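Local coordinates for NLP/P60 family protein (Bacillus cereus ATCC 10987, PDB 3H41), which acts as a cysteine peptidase in peptidoglycan degradation, probably cleaving gamma-D-glutamyl-L-lysine bonds in murein peptides to release L-Ala-gamma-D-Glu, at residues Thr17-Pro22 / Val30-Asn35; Val72-Gly77 / Pro97-Glu102; Asp78-Leu83 / Lys103-Asn108. One frame throughout, in Å; residues are numbered along the deposited sequence.

Interaction 1. Residues Thr17-Pro22 / Val30-Asn35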
ATOM      1  N   THR A  17      -4.281   9.629  -0.438  1.00 12.52           N
ATOM      2  CA  THR A  17      -3.305   9.899   0.597  1.00 10.72           C
ATOM      3  C   THR A  17      -4.051  10.504   1.776  1.00 12.40           C
ATOM      4  O   THR A  17      -4.821  11.455   1.598  1.00 15.27           O
ATOM      5  CB  THR A  17      -2.282  10.872   0.027  1.00 10.43           C
ATOM      6  OG1 THR A  17      -1.651  10.239  -1.098  1.00 13.16           O
ATOM      7  CG2 THR A  17      -1.210  11.227   1.072  1.00 10.14           C
ATOM      8  N   LEU A  18      -3.852   9.900   2.948  1.00 12.63           N
ATOM      9  CA  LEU A  18      -4.479  10.339   4.163  1.00 10.94           C
ATOM     10  C   LEU A  18      -3.506  11.182   5.010  1.00 13.22           C
ATOM     11  O   LEU A  18      -2.347  10.809   5.228  1.00 14.25           O
ATOM     12  CB  LEU A  18      -4.965   9.134   4.967  1.00 10.46           C
ATOM     13  CG  LEU A  18      -6.325   8.566   4.484  1.00 15.57           C
ATOM     14  CD1 LEU A  18      -6.201   7.919   3.120  1.00 19.00           C
ATOM     15  CD2 LEU A  18      -6.813   7.567   5.548  1.00 16.52           C
ATOM     16  N   TRP A  19      -4.020  12.296   5.496  1.00 11.04           N
ATOM     17  CA  TRP A  19      -3.228  13.341   6.193  1.00 14.02           C
ATOM     18  C   TRP A  19      -3.510  13.284   7.696  1.00 14.83           C
ATOM     19  O   TRP A  19      -4.593  12.866   8.092  1.00 14.13           O
ATOM     20  CB  TRP A  19      -3.557  14.739   5.620  1.00 16.17           C
ATOM     21  CG  TRP A  19      -3.088  14.855   4.200  1.00 10.04           C
ATOM     22  CD1 TRP A  19      -3.649  14.236   3.129  1.00 14.97           C
ATOM     23  CD2 TRP A  19      -1.914  15.530   3.693  1.00 10.71           C
ATOM     24  NE1 TRP A  19      -2.938  14.488   1.999  1.00 11.73           N
ATOM     25  CE2 TRP A  19      -1.869  15.289   2.303  1.00 10.84           C
ATOM     26  CE3 TRP A  19      -0.931  16.354   4.264  1.00 14.73           C
ATOM     27  CZ2 TRP A  19      -0.855  15.812   1.468  1.00 12.65           C
ATOM     28  CZ3 TRP A  19       0.071  16.851   3.455  1.00 11.54           C
ATOM     29  CH2 TRP A  19       0.094  16.600   2.061  1.00 17.11           C
ATOM     30  N   THR A  20      -2.548  13.717   8.514  1.00 14.00           N
ATOM     31  CA  THR A  20      -2.725  13.753   9.948  1.00 14.74           C
ATOM     32  C   THR A  20      -3.660  14.889  10.349  1.00 13.64           C
ATOM     33  O   THR A  20      -4.156  14.895  11.441  1.00 17.90           O
ATOM     34  CB  THR A  20      -1.383  13.963  10.675  1.00 14.42           C
ATOM     35  OG1 THR A  20      -0.763  15.162  10.175  1.00 13.99           O
ATOM     36  CG2 THR A  20      -0.478  12.745  10.453  1.00 10.07           C
ATOM     37  N   ALA A  21      -3.902  15.854   9.473  1.00 15.15           N
ATOM     38  CA  ALA A  21      -4.858  16.921   9.748  1.00 13.88           C
ATOM     39  C   ALA A  21      -5.437  17.306   8.427  1.00 16.69           C
ATOM     40  O   ALA A  21      -4.768  17.134   7.417  1.00 17.87           O
ATOM     41  CB  ALA A  21      -4.160  18.147  10.400  1.00 15.60           C
ATOM     42  N   PRO A  22      -6.668  17.828   8.411  1.00 14.92           N
ATOM     43  CA  PRO A  22      -7.206  18.292   7.137  1.00 16.63           C
ATOM     44  C   PRO A  22      -6.579  19.642   6.722  1.00 16.53           C
ATOM     45  O   PRO A  22      -5.858  20.251   7.530  1.00 17.14           O
ATOM     46  CB  PRO A  22      -8.703  18.444   7.444  1.00 19.67           C
ATOM     47  CG  PRO A  22      -8.722  18.799   8.913  1.00 18.79           C
ATOM     48  CD  PRO A  22      -7.587  18.095   9.544  1.00 16.11           C
ATOM     49  N   VAL A  30      -1.117  19.219  -4.545  1.00 12.65           N
ATOM     50  CA  VAL A  30      -2.434  19.262  -5.177  1.00 13.93           C
ATOM     51  C   VAL A  30      -2.712  18.039  -6.022  1.00 14.09           C
ATOM     52  O   VAL A  30      -3.799  17.473  -5.904  1.00 13.56           O
ATOM     53  CB  VAL A  30      -2.666  20.595  -5.949  1.00 16.39           C
ATOM     54  CG1 VAL A  30      -3.887  20.504  -6.890  1.00 18.91           C
ATOM     55  CG2 VAL A  30      -2.850  21.753  -4.944  1.00 20.76           C
ATOM     56  N   PRO A  31      -1.722  17.560  -6.815  1.00 12.95           N
ATOM     57  CA  PRO A  31      -2.014  16.371  -7.636  1.00 12.09           C
ATOM     58  C   PRO A  31      -2.258  15.053  -6.856  1.00 12.12           C
ATOM     59  O   PRO A  31      -2.792  14.088  -7.414  1.00 12.28           O
ATOM     60  CB  PRO A  31      -0.792  16.244  -8.546  1.00 14.52           C
ATOM     61  CG  PRO A  31      -0.031  17.522  -8.436  1.00 16.43           C
ATOM     62  CD  PRO A  31      -0.456  18.225  -7.203  1.00 17.10           C
ATOM     63  N   SER A  32      -1.935  15.037  -5.577  1.00 11.59           N
ATOM     64  CA  SER A  32      -2.344  13.930  -4.712  1.00 10.68           C
ATOM     65  C   SER A  32      -3.792  14.030  -4.220  1.00 12.89           C
ATOM     66  O   SER A  32      -4.344  13.014  -3.725  1.00 11.29           O
ATOM     67  CB  SER A  32      -1.381  13.799  -3.500  1.00 11.03           C
ATOM     68  OG  SER A  32      -1.657  14.774  -2.525  1.00 11.26           O
ATOM     69  N   ALA A  33      -4.390  15.226  -4.303  1.00 14.16           N
ATOM     70  CA  ALA A  33      -5.664  15.502  -3.603  1.00 12.49           C
ATOM     71  C   ALA A  33      -6.870  15.629  -4.542  1.00 14.38           C
ATOM     72  O   ALA A  33      -7.995  15.753  -4.069  1.00 15.87           O
ATOM     73  CB  ALA A  33      -5.521  16.734  -2.762  1.00 12.02           C
ATOM     74  N   THR A  34      -6.625  15.605  -5.845  1.00 12.76           N
ATOM     75  CA  THR A  34      -7.669  15.737  -6.862  1.00 14.10           C
ATOM     76  C   THR A  34      -8.279  14.370  -7.178  1.00 15.15           C
ATOM     77  O   THR A  34      -7.756  13.331  -6.764  1.00 13.03           O
ATOM     78  CB  THR A  34      -7.091  16.333  -8.157  1.00 15.54           C
ATOM     79  OG1 THR A  34      -5.928  15.563  -8.578  1.00 13.62           O
ATOM     80  CG2 THR A  34      -6.711  17.804  -7.936  1.00 13.94           C
ATOM     81  N   ASN A  35      -9.379  14.385  -7.928  1.00 14.18           N
ATOM     82  CA  ASN A  35      -9.977  13.178  -8.453  1.00 13.24           C
ATOM     83  C   ASN A  35     -10.195  13.438  -9.924  1.00 15.66           C
ATOM     84  O   ASN A  35     -11.034  14.238 -10.254  1.00 18.06           O
ATOM     85  CB  ASN A  35     -11.312  12.850  -7.787  1.00 14.50           C
ATOM     86  CG  ASN A  35     -11.867  11.522  -8.258  1.00 11.06           C
ATOM     87  OD1 ASN A  35     -11.455  11.021  -9.275  1.00 13.45           O
ATOM     88  ND2 ASN A  35     -12.800  10.954  -7.517  1.00 16.24           N
TER
HETATM   89  O   HOH W   1      -3.206  10.537  -3.264  1.00 11.11           O
HETATM   90  O   HOH W   2      -3.776  14.502  -0.799  1.00 12.95           O
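Thr17 and Ser32 face each other with their CA atoms 6.7 Å apart, so their short side chains barely meet: Thr17 OG1 stops 4.3 Å from Ser32 CB. A water bridges the gap. Thr17 OG1 gives its proton to this water at 2.7 Å, and the water passes one of its own to the carbonyl oxygen Ser32 O at 2.8 Å. The hydroxyl is set for this by a chi1 of -61°, which turns OG1 away from the carbonyl carbon and to the flank of the backbone N. Gln63 NE2 binds the same oxygen, so OG1 is engaged both as donor and as acceptor.

Strand 15-19, to which Thr17 belongs, runs antiparallel to strand 60-65, with the backbone of Leu18 bonded to Glu61 and Thr62. Strand 60-65 carries the substrate-binding Glu61, while two waters join strand 15-19 on to the short helical turn around Val30-Ala33. That turn is weakly bonded; Ala33 N to Val30 O, at 2.8 Å, is its firmer link.

Trp19 makes the second bridge. Its indole presents an edge to the turn, with Ser32 OG lying near the ring plane, 4.2 Å from Trp19 CZ2. A second water accepts from Trp19 NE1 at 2.9 Å and donates to Ser32 OG at 2.7 Å; the serine hydroxyl then bonds to Asp29 O. This chain of donors and acceptors satisfies the indole N-H and the hydroxyl, both on buried residues. Trp79 meets the Trp19 indole in a T-shaped stack, and Leu25 also packs against it.

Interaction 2. Residues Val72-Gly77 / Pro97-Glu102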
ATOM      1  N   VAL A  72     -16.386   6.538   7.293  1.00 17.62           N
ATOM      2  CA  VAL A  72     -16.297   7.992   7.438  1.00 16.33           C
ATOM      3  C   VAL A  72     -16.735   8.344   8.859  1.00 19.75           C
ATOM      4  O   VAL A  72     -17.864   8.000   9.271  1.00 17.94           O
ATOM      5  CB  VAL A  72     -17.103   8.765   6.366  1.00 15.92           C
ATOM      6  CG1 VAL A  72     -16.873  10.267   6.484  1.00 13.73           C
ATOM      7  CG2 VAL A  72     -16.769   8.279   4.954  1.00 14.02           C
ATOM      8  N   VAL A  73     -15.836   8.985   9.613  1.00 18.27           N
ATOM      9  CA  VAL A  73     -16.089   9.315  11.026  1.00 20.80           C
ATOM     10  C   VAL A  73     -16.198  10.811  11.387  1.00 23.43           C
ATOM     11  O   VAL A  73     -16.695  11.146  12.465  1.00 24.88           O
ATOM     12  CB  VAL A  73     -15.036   8.642  11.953  1.00 23.23           C
ATOM     13  CG1 VAL A  73     -15.107   7.083  11.837  1.00 19.25           C
ATOM     14  CG2 VAL A  73     -13.636   9.163  11.675  1.00 23.76           C
ATOM     15  N   ASP A  74     -15.734  11.711  10.520  1.00 20.83           N
ATOM     16  CA  ASP A  74     -15.793  13.155  10.801  1.00 20.89           C
ATOM     17  C   ASP A  74     -15.697  13.872   9.486  1.00 21.96           C
ATOM     18  O   ASP A  74     -15.283  13.261   8.483  1.00 20.02           O
ATOM     19  CB  ASP A  74     -14.646  13.581  11.732  1.00 20.41           C
ATOM     20  CG  ASP A  74     -14.943  14.870  12.523  1.00 30.11           C
ATOM     21  OD1 ASP A  74     -15.946  15.570  12.247  1.00 28.02           O
ATOM     22  OD2 ASP A  74     -14.147  15.172  13.432  1.00 34.11           O
ATOM     23  N   LYS A  75     -16.110  15.141   9.464  1.00 20.17           N
ATOM     24  CA  LYS A  75     -16.067  15.971   8.265  1.00 18.71           C
ATOM     25  C   LYS A  75     -15.791  17.408   8.665  1.00 20.70           C
ATOM     26  O   LYS A  75     -16.460  17.935   9.548  1.00 21.33           O
ATOM     27  CB  LYS A  75     -17.382  15.916   7.466  1.00 19.25           C
ATOM     28  CG  LYS A  75     -17.463  16.904   6.300  1.00 25.32           C
ATOM     29  CD  LYS A  75     -18.646  16.605   5.369  1.00 28.84           C
ATOM     30  CE  LYS A  75     -18.870  17.712   4.353  1.00 33.34           C
ATOM     31  NZ  LYS A  75     -19.627  17.219   3.168  1.00 36.91           N
ATOM     32  N   LYS A  76     -14.774  18.011   8.066  1.00 21.81           N
ATOM     33  CA  LYS A  76     -14.461  19.412   8.274  1.00 22.39           C
ATOM     34  C   LYS A  76     -14.293  20.047   6.904  1.00 23.82           C
ATOM     35  O   LYS A  76     -13.316  19.788   6.194  1.00 23.89           O
ATOM     36  CB  LYS A  76     -13.178  19.593   9.066  1.00 25.56           C
ATOM     37  CG  LYS A  76     -13.105  18.919  10.417  1.00 32.21           C
ATOM     38  CD  LYS A  76     -13.759  19.717  11.506  1.00 43.47           C
ATOM     39  CE  LYS A  76     -13.320  19.240  12.893  1.00 42.58           C
ATOM     40  NZ  LYS A  76     -14.507  19.169  13.784  1.00 47.06           N
ATOM     41  N   GLY A  77     -15.250  20.869   6.510  1.00 24.97           N
ATOM     42  CA  GLY A  77     -15.241  21.462   5.174  1.00 26.77           C
ATOM     43  C   GLY A  77     -15.235  20.405   4.081  1.00 26.83           C
ATOM     44  O   GLY A  77     -16.066  19.506   4.090  1.00 28.43           O
ATOM     45  N   PRO A  97      -6.582   5.479  10.701  1.00 15.51           N
ATOM     46  CA  PRO A  97      -7.205   6.787  10.636  1.00 14.66           C
ATOM     47  C   PRO A  97      -6.424   7.825   9.841  1.00 14.33           C
ATOM     48  O   PRO A  97      -5.194   7.796   9.794  1.00 16.42           O
ATOM     49  CB  PRO A  97      -7.272   7.182  12.086  1.00 15.23           C
ATOM     50  CG  PRO A  97      -6.007   6.640  12.636  1.00 12.84           C
ATOM     51  CD  PRO A  97      -5.891   5.277  11.986  1.00 17.25           C
ATOM     52  N   GLY A  98      -7.152   8.745   9.236  1.00 14.73           N
ATOM     53  CA  GLY A  98      -6.553   9.918   8.647  1.00 15.08           C
ATOM     54  C   GLY A  98      -7.534  10.739   7.847  1.00 14.67           C
ATOM     55  O   GLY A  98      -8.641  10.335   7.646  1.00 15.42           O
ATOM     56  N   TRP A  99      -7.079  11.889   7.378  1.00 12.06           N
ATOM     57  CA  TRP A  99      -7.913  12.864   6.683  1.00 13.59           C
ATOM     58  C   TRP A  99      -7.630  12.872   5.190  1.00 15.35           C
ATOM     59  O   TRP A  99      -6.461  12.802   4.747  1.00 15.04           O
ATOM     60  CB  TRP A  99      -7.669  14.263   7.265  1.00 14.35           C
ATOM     61  CG  TRP A  99      -8.108  14.415   8.675  1.00 13.76           C
ATOM     62  CD1 TRP A  99      -7.398  14.129   9.801  1.00 17.94           C
ATOM     63  CD2 TRP A  99      -9.370  14.953   9.117  1.00 14.98           C
ATOM     64  NE1 TRP A  99      -8.167  14.411  10.923  1.00 15.35           N
ATOM     65  CE2 TRP A  99      -9.371  14.926  10.525  1.00 22.62           C
ATOM     66  CE3 TRP A  99     -10.500  15.424   8.450  1.00 15.42           C
ATOM     67  CZ2 TRP A  99     -10.455  15.376  11.285  1.00 20.63           C
ATOM     68  CZ3 TRP A  99     -11.586  15.869   9.209  1.00 21.03           C
ATOM     69  CH2 TRP A  99     -11.553  15.842  10.606  1.00 19.61           C
HETATM   70  N   MSE A 100      -8.703  12.937   4.412  1.00 14.54           N
HETATM   71  CA  MSE A 100      -8.627  12.927   2.961  1.00 15.65           C
HETATM   72  C   MSE A 100      -9.750  13.781   2.341  1.00 15.91           C
HETATM   73  O   MSE A 100     -10.770  14.030   2.995  1.00 17.24           O
HETATM   74  CB  MSE A 100      -8.686  11.485   2.455  1.00 16.72           C
HETATM   75  CG  MSE A 100      -9.973  10.726   2.811  1.00 20.60           C
HETATM   76 SE   MSE A 100     -10.021   8.975   1.931  0.75  8.01          SE
HETATM   77  CE  MSE A 100     -10.214   9.627   0.181  1.00 10.85           C
ATOM     78  N   PRO A 101      -9.575  14.244   1.088  1.00 15.89           N
ATOM     79  CA  PRO A 101     -10.692  14.983   0.457  1.00 15.18           C
ATOM     80  C   PRO A 101     -11.892  14.116   0.222  1.00 18.50           C
ATOM     81  O   PRO A 101     -11.760  13.011  -0.304  1.00 17.14           O
ATOM     82  CB  PRO A 101     -10.113  15.444  -0.875  1.00 16.05           C
ATOM     83  CG  PRO A 101      -8.611  15.470  -0.649  1.00 17.67           C
ATOM     84  CD  PRO A 101      -8.355  14.316   0.263  1.00 15.08           C
ATOM     85  N   GLU A 102     -13.059  14.616   0.602  1.00 18.19           N
ATOM     86  CA  GLU A 102     -14.311  13.886   0.366  1.00 18.98           C
ATOM     87  C   GLU A 102     -14.522  13.520  -1.101  1.00 17.88           C
ATOM     88  O   GLU A 102     -15.119  12.488  -1.414  1.00 15.35           O
ATOM     89  CB  GLU A 102     -15.517  14.681   0.883  1.00 18.19           C
ATOM     90  CG  GLU A 102     -16.747  13.773   0.970  1.00 26.73           C
ATOM     91  CD  GLU A 102     -17.877  14.375   1.793  1.00 39.25           C
ATOM     92  OE1 GLU A 102     -18.065  15.604   1.712  1.00 37.51           O
ATOM     93  OE2 GLU A 102     -18.565  13.611   2.507  1.00 44.54           O
TER
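The indole of Trp99 points the outer end of its six-membered ring at residues 74-76, where Lys76 and Asp74 approach it from opposite sides of the ring plane, both obliquely. Lys76 CG comes to 3.5 Å from Trp99 CH2. The lysine chain then bends at chi2 (-83°), which carries its amine away from the ring. On the other side, Asp74 OD2 lies 3.9 Å from Trp99 CH2, with the carboxylate plane turned 47° from that of the indole. Further in, Pro22 covers the face on the Lys76 side and the aliphatic part of Lys81 the face on the Asp74 side. The other aspartate oxygen, Asp74 OD1, accepts from the backbone N of Lys75 at 2.8 Å; the N-H arrives on the anti side and well out of the carboxylate plane, a bent bond that limits rotation of the group.

Lys75 leaves the opposite side of its strand as an extended chain and meets Glu102 nearly at right angles. In the salt bridge, 2.7 Å from Lys75 NZ to Glu102 OE1, the amine meets the syn lone pair of Glu102 OE1 at a solvent-exposed margin. Strands 69-76 and 96-101 are not neighbours: strand 79-84 lies between them, and these side chains reach past it. Val73 and Asp74 both face Lys81 on that intervening strand, a classic beta bulge in the antiparallel sheet of the SH3-like domain.

Interaction 3. Residues Asp78-Leu83 / Lys103-Asn108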
ATOM      1  N   ASP A  78     -14.280  20.508   3.160  1.00 28.28           N
ATOM      2  CA  ASP A  78     -14.122  19.552   2.049  1.00 27.20           C
ATOM      3  C   ASP A  78     -13.392  18.250   2.449  1.00 24.36           C
ATOM      4  O   ASP A  78     -13.231  17.355   1.622  1.00 24.41           O
ATOM      5  CB  ASP A  78     -13.345  20.212   0.904  1.00 28.28           C
ATOM      6  CG  ASP A  78     -14.094  21.378   0.269  1.00 34.40           C
ATOM      7  OD1 ASP A  78     -15.335  21.326   0.148  1.00 33.42           O
ATOM      8  OD2 ASP A  78     -13.434  22.357  -0.132  1.00 44.41           O
ATOM      9  N   TRP A  79     -12.944  18.159   3.699  1.00 22.10           N
ATOM     10  CA  TRP A  79     -12.182  17.012   4.177  1.00 18.36           C
ATOM     11  C   TRP A  79     -12.986  16.100   5.085  1.00 19.70           C
ATOM     12  O   TRP A  79     -13.800  16.562   5.880  1.00 18.87           O
ATOM     13  CB  TRP A  79     -10.942  17.496   4.921  1.00 19.96           C
ATOM     14  CG  TRP A  79      -9.950  18.151   4.020  1.00 18.01           C
ATOM     15  CD1 TRP A  79     -10.037  19.403   3.498  1.00 18.88           C
ATOM     16  CD2 TRP A  79      -8.734  17.574   3.482  1.00 14.73           C
ATOM     17  NE1 TRP A  79      -8.924  19.671   2.718  1.00 18.50           N
ATOM     18  CE2 TRP A  79      -8.129  18.554   2.678  1.00 18.42           C
ATOM     19  CE3 TRP A  79      -8.094  16.342   3.636  1.00 16.03           C
ATOM     20  CZ2 TRP A  79      -6.916  18.332   2.012  1.00 17.47           C
ATOM     21  CZ3 TRP A  79      -6.908  16.131   2.996  1.00 16.76           C
ATOM     22  CH2 TRP A  79      -6.325  17.123   2.185  1.00 15.57           C
ATOM     23  N   VAL A  80     -12.739  14.791   4.971  1.00 17.10           N
ATOM     24  CA  VAL A  80     -13.299  13.800   5.885  1.00 15.94           C
ATOM     25  C   VAL A  80     -12.200  13.063   6.607  1.00 18.42           C
ATOM     26  O   VAL A  80     -11.104  12.883   6.069  1.00 16.08           O
ATOM     27  CB  VAL A  80     -14.219  12.769   5.179  1.00 17.82           C
ATOM     28  CG1 VAL A  80     -15.587  13.414   4.906  1.00 17.91           C
ATOM     29  CG2 VAL A  80     -13.598  12.200   3.857  1.00 16.94           C
ATOM     30  N   LYS A  81     -12.515  12.599   7.815  1.00 15.76           N
ATOM     31  CA  LYS A  81     -11.673  11.708   8.547  1.00 18.91           C
ATOM     32  C   LYS A  81     -12.286  10.337   8.341  1.00 16.92           C
ATOM     33  O   LYS A  81     -13.519  10.208   8.397  1.00 17.67           O
ATOM     34  CB  LYS A  81     -11.601  12.087  10.023  1.00 19.76           C
ATOM     35  CG  LYS A  81     -10.516  11.309  10.764  1.00 22.88           C
ATOM     36  CD  LYS A  81     -10.473  11.623  12.243  1.00 23.22           C
ATOM     37  CE  LYS A  81      -9.415  10.751  12.893  1.00 28.89           C
ATOM     38  NZ  LYS A  81      -9.382  10.956  14.355  1.00 31.71           N
ATOM     39  N   VAL A  82     -11.428   9.358   8.021  1.00 13.82           N
ATOM     40  CA  VAL A  82     -11.842   7.993   7.657  1.00 12.14           C
ATOM     41  C   VAL A  82     -10.996   6.980   8.393  1.00 13.97           C
ATOM     42  O   VAL A  82      -9.907   7.301   8.879  1.00 15.28           O
ATOM     43  CB  VAL A  82     -11.818   7.752   6.107  1.00 15.31           C
ATOM     44  CG1 VAL A  82     -12.575   8.834   5.376  1.00 13.74           C
ATOM     45  CG2 VAL A  82     -10.388   7.686   5.534  1.00 14.80           C
ATOM     46  N   LEU A  83     -11.546   5.788   8.568  1.00 14.07           N
ATOM     47  CA  LEU A  83     -10.793   4.637   9.029  1.00 15.44           C
ATOM     48  C   LEU A  83     -10.683   3.640   7.866  1.00 16.22           C
ATOM     49  O   LEU A  83     -11.700   3.142   7.356  1.00 14.59           O
ATOM     50  CB  LEU A  83     -11.477   3.962  10.238  1.00 14.85           C
ATOM     51  CG  LEU A  83     -11.850   4.919  11.371  1.00 18.38           C
ATOM     52  CD1 LEU A  83     -12.586   4.148  12.504  1.00 19.72           C
ATOM     53  CD2 LEU A  83     -10.602   5.651  11.892  1.00 17.02           C
ATOM     54  N   LYS A 103     -14.041  14.365  -1.996  1.00 14.03           N
ATOM     55  CA  LYS A 103     -14.198  14.137  -3.415  1.00 18.68           C
ATOM     56  C   LYS A 103     -13.439  12.939  -3.957  1.00 18.15           C
ATOM     57  O   LYS A 103     -13.663  12.565  -5.112  1.00 15.22           O
ATOM     58  CB  LYS A 103     -13.811  15.374  -4.230  1.00 16.42           C
ATOM     59  CG  LYS A 103     -12.345  15.796  -4.137  1.00 28.62           C
ATOM     60  CD  LYS A 103     -12.150  17.144  -4.820  1.00 38.15           C
ATOM     61  CE  LYS A 103     -10.704  17.569  -4.874  1.00 39.23           C
ATOM     62  NZ  LYS A 103     -10.547  18.933  -5.502  1.00 39.75           N
ATOM     63  N   GLN A 104     -12.588  12.342  -3.121  1.00 14.33           N
ATOM     64  CA  GLN A 104     -11.879  11.118  -3.473  1.00 15.53           C
ATOM     65  C   GLN A 104     -12.589   9.842  -3.016  1.00 14.61           C
ATOM     66  O   GLN A 104     -12.028   8.754  -3.155  1.00 15.48           O
ATOM     67  CB  GLN A 104     -10.453  11.161  -2.908  1.00 11.53           C
ATOM     68  CG  GLN A 104      -9.567  12.160  -3.651  1.00 11.35           C
ATOM     69  CD  GLN A 104      -8.128  12.067  -3.178  1.00 10.76           C
ATOM     70  OE1 GLN A 104      -7.887  11.730  -2.024  1.00 15.24           O
ATOM     71  NE2 GLN A 104      -7.180  12.357  -4.066  1.00  9.99           N
ATOM     72  N   LEU A 105     -13.810   9.989  -2.487  1.00 15.07           N
ATOM     73  CA  LEU A 105     -14.623   8.863  -1.990  1.00 13.17           C
ATOM     74  C   LEU A 105     -15.840   8.728  -2.895  1.00 15.50           C
ATOM     75  O   LEU A 105     -16.265   9.692  -3.537  1.00 15.03           O
ATOM     76  CB  LEU A 105     -15.105   9.114  -0.561  1.00 15.75           C
ATOM     77  CG  LEU A 105     -14.069   9.087   0.541  1.00 17.65           C
ATOM     78  CD1 LEU A 105     -14.753   9.397   1.874  1.00 19.63           C
ATOM     79  CD2 LEU A 105     -13.320   7.737   0.592  1.00 15.27           C
ATOM     80  N   THR A 106     -16.395   7.519  -2.959  1.00 17.30           N
ATOM     81  CA  THR A 106     -17.647   7.335  -3.648  1.00 18.88           C
ATOM     82  C   THR A 106     -18.461   6.267  -2.910  1.00 18.59           C
ATOM     83  O   THR A 106     -18.000   5.643  -1.927  1.00 15.52           O
ATOM     84  CB  THR A 106     -17.421   6.952  -5.128  1.00 18.91           C
ATOM     85  OG1 THR A 106     -18.674   6.996  -5.819  1.00 28.47           O
ATOM     86  CG2 THR A 106     -16.797   5.591  -5.264  1.00 22.55           C
ATOM     87  N   TYR A 107     -19.697   6.079  -3.366  1.00 19.70           N
ATOM     88  CA  TYR A 107     -20.504   4.944  -2.898  1.00 18.57           C
ATOM     89  C   TYR A 107     -21.389   4.507  -4.051  1.00 18.80           C
ATOM     90  O   TYR A 107     -22.074   5.330  -4.637  1.00 21.12           O
ATOM     91  CB  TYR A 107     -21.387   5.317  -1.698  1.00 17.45           C
ATOM     92  CG  TYR A 107     -22.145   4.101  -1.149  1.00 15.77           C
ATOM     93  CD1 TYR A 107     -23.365   3.700  -1.713  1.00 26.37           C
ATOM     94  CD2 TYR A 107     -21.599   3.310  -0.159  1.00 23.42           C
ATOM     95  CE1 TYR A 107     -24.048   2.579  -1.237  1.00 20.63           C
ATOM     96  CE2 TYR A 107     -22.260   2.180   0.315  1.00 23.15           C
ATOM     97  CZ  TYR A 107     -23.477   1.821  -0.232  1.00 28.05           C
ATOM     98  OH  TYR A 107     -24.130   0.698   0.231  1.00 26.96           O
ATOM     99  N   ASN A 108     -21.339   3.234  -4.398  1.00 18.06           N
ATOM    100  CA  ASN A 108     -22.239   2.666  -5.394  1.00 21.09           C
ATOM    101  C   ASN A 108     -22.774   1.354  -4.826  1.00 20.46           C
ATOM    102  O   ASN A 108     -22.003   0.497  -4.382  1.00 20.28           O
ATOM    103  CB  ASN A 108     -21.487   2.457  -6.703  1.00 18.22           C
ATOM    104  CG  ASN A 108     -22.339   1.828  -7.774  1.00 17.04           C
ATOM    105  OD1 ASN A 108     -22.331   0.615  -7.912  1.00 24.94           O
ATOM    106  ND2 ASN A 108     -23.006   2.638  -8.579  1.00 24.30           N
TER
HETATM  107  O   HOH W   3     -13.328  17.321  -1.296  1.00 22.03           O
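Leu105, on the short last strand of the SH3-like domain's antiparallel sheet, closes over Val80 and Val82 from strand 79-84, which lies between strands 96-101 and 69-76. As in SH3 folds generally, a single 3-10 turn, here ending at residues 103-104, leads into this final strand, which pairs with strand 8-11 at the far border of the sheet. Leu105 is thus brought back across the sheet to its inner face.

The contact is wholly apolar at its centre. Leu105 CD1 does the touching: chi2 of 178° places this methyl opposite CA, at the far end of the side chain. It meets Val80 CG2 tip to tip at 3.6 Å. Val80 CG2 stands between its own backbone N and carbonyl carbon, the crowded position. Val82 is reached more loosely, its CG1 4.2 Å from Leu105 CD1, and the two side chains run past each other in opposite directions.

Val70 and Val72 from strand 69-76, Ala9 and Ile11 from strand 8-11, and Met100 also touch Leu105, so its methyls enter a hydrophobic core fed by several strands. Val80 and Val82 themselves are buried.

At the start of both segments the link is polar and partly made through water. The backbones of Asp78 and Glu102 are hydrogen-bonded, and beside this bond a water joins Asp78 to the next residue, Lys103, donating to Asp78 O at 2.9 Å and accepting from Lys103 N at 3.1 Å.

From the N terminus, interaction 1 comes first and closes a short loop between strand 15-19 and the helical turn at 30-33 before the other two begin. Interactions 2 and 3 then cross, their segments alternating along the chain as 72-77, 78-83, 97-102 and 103-108, each contact closing a loop of about twenty residues within the SH3-like domain. They share one sheet, in which strand 79-84 bonds to both of its neighbours, Val80 N to Met100 O and Lys81 O to Val73 N. Interaction 1 is fastened to this unit twice: Trp19 N probably bonds to Trp99 O beside interaction 2, and Gln104 NE2 from interaction 3 reaches the carbonyls of Ser32 and Thr34.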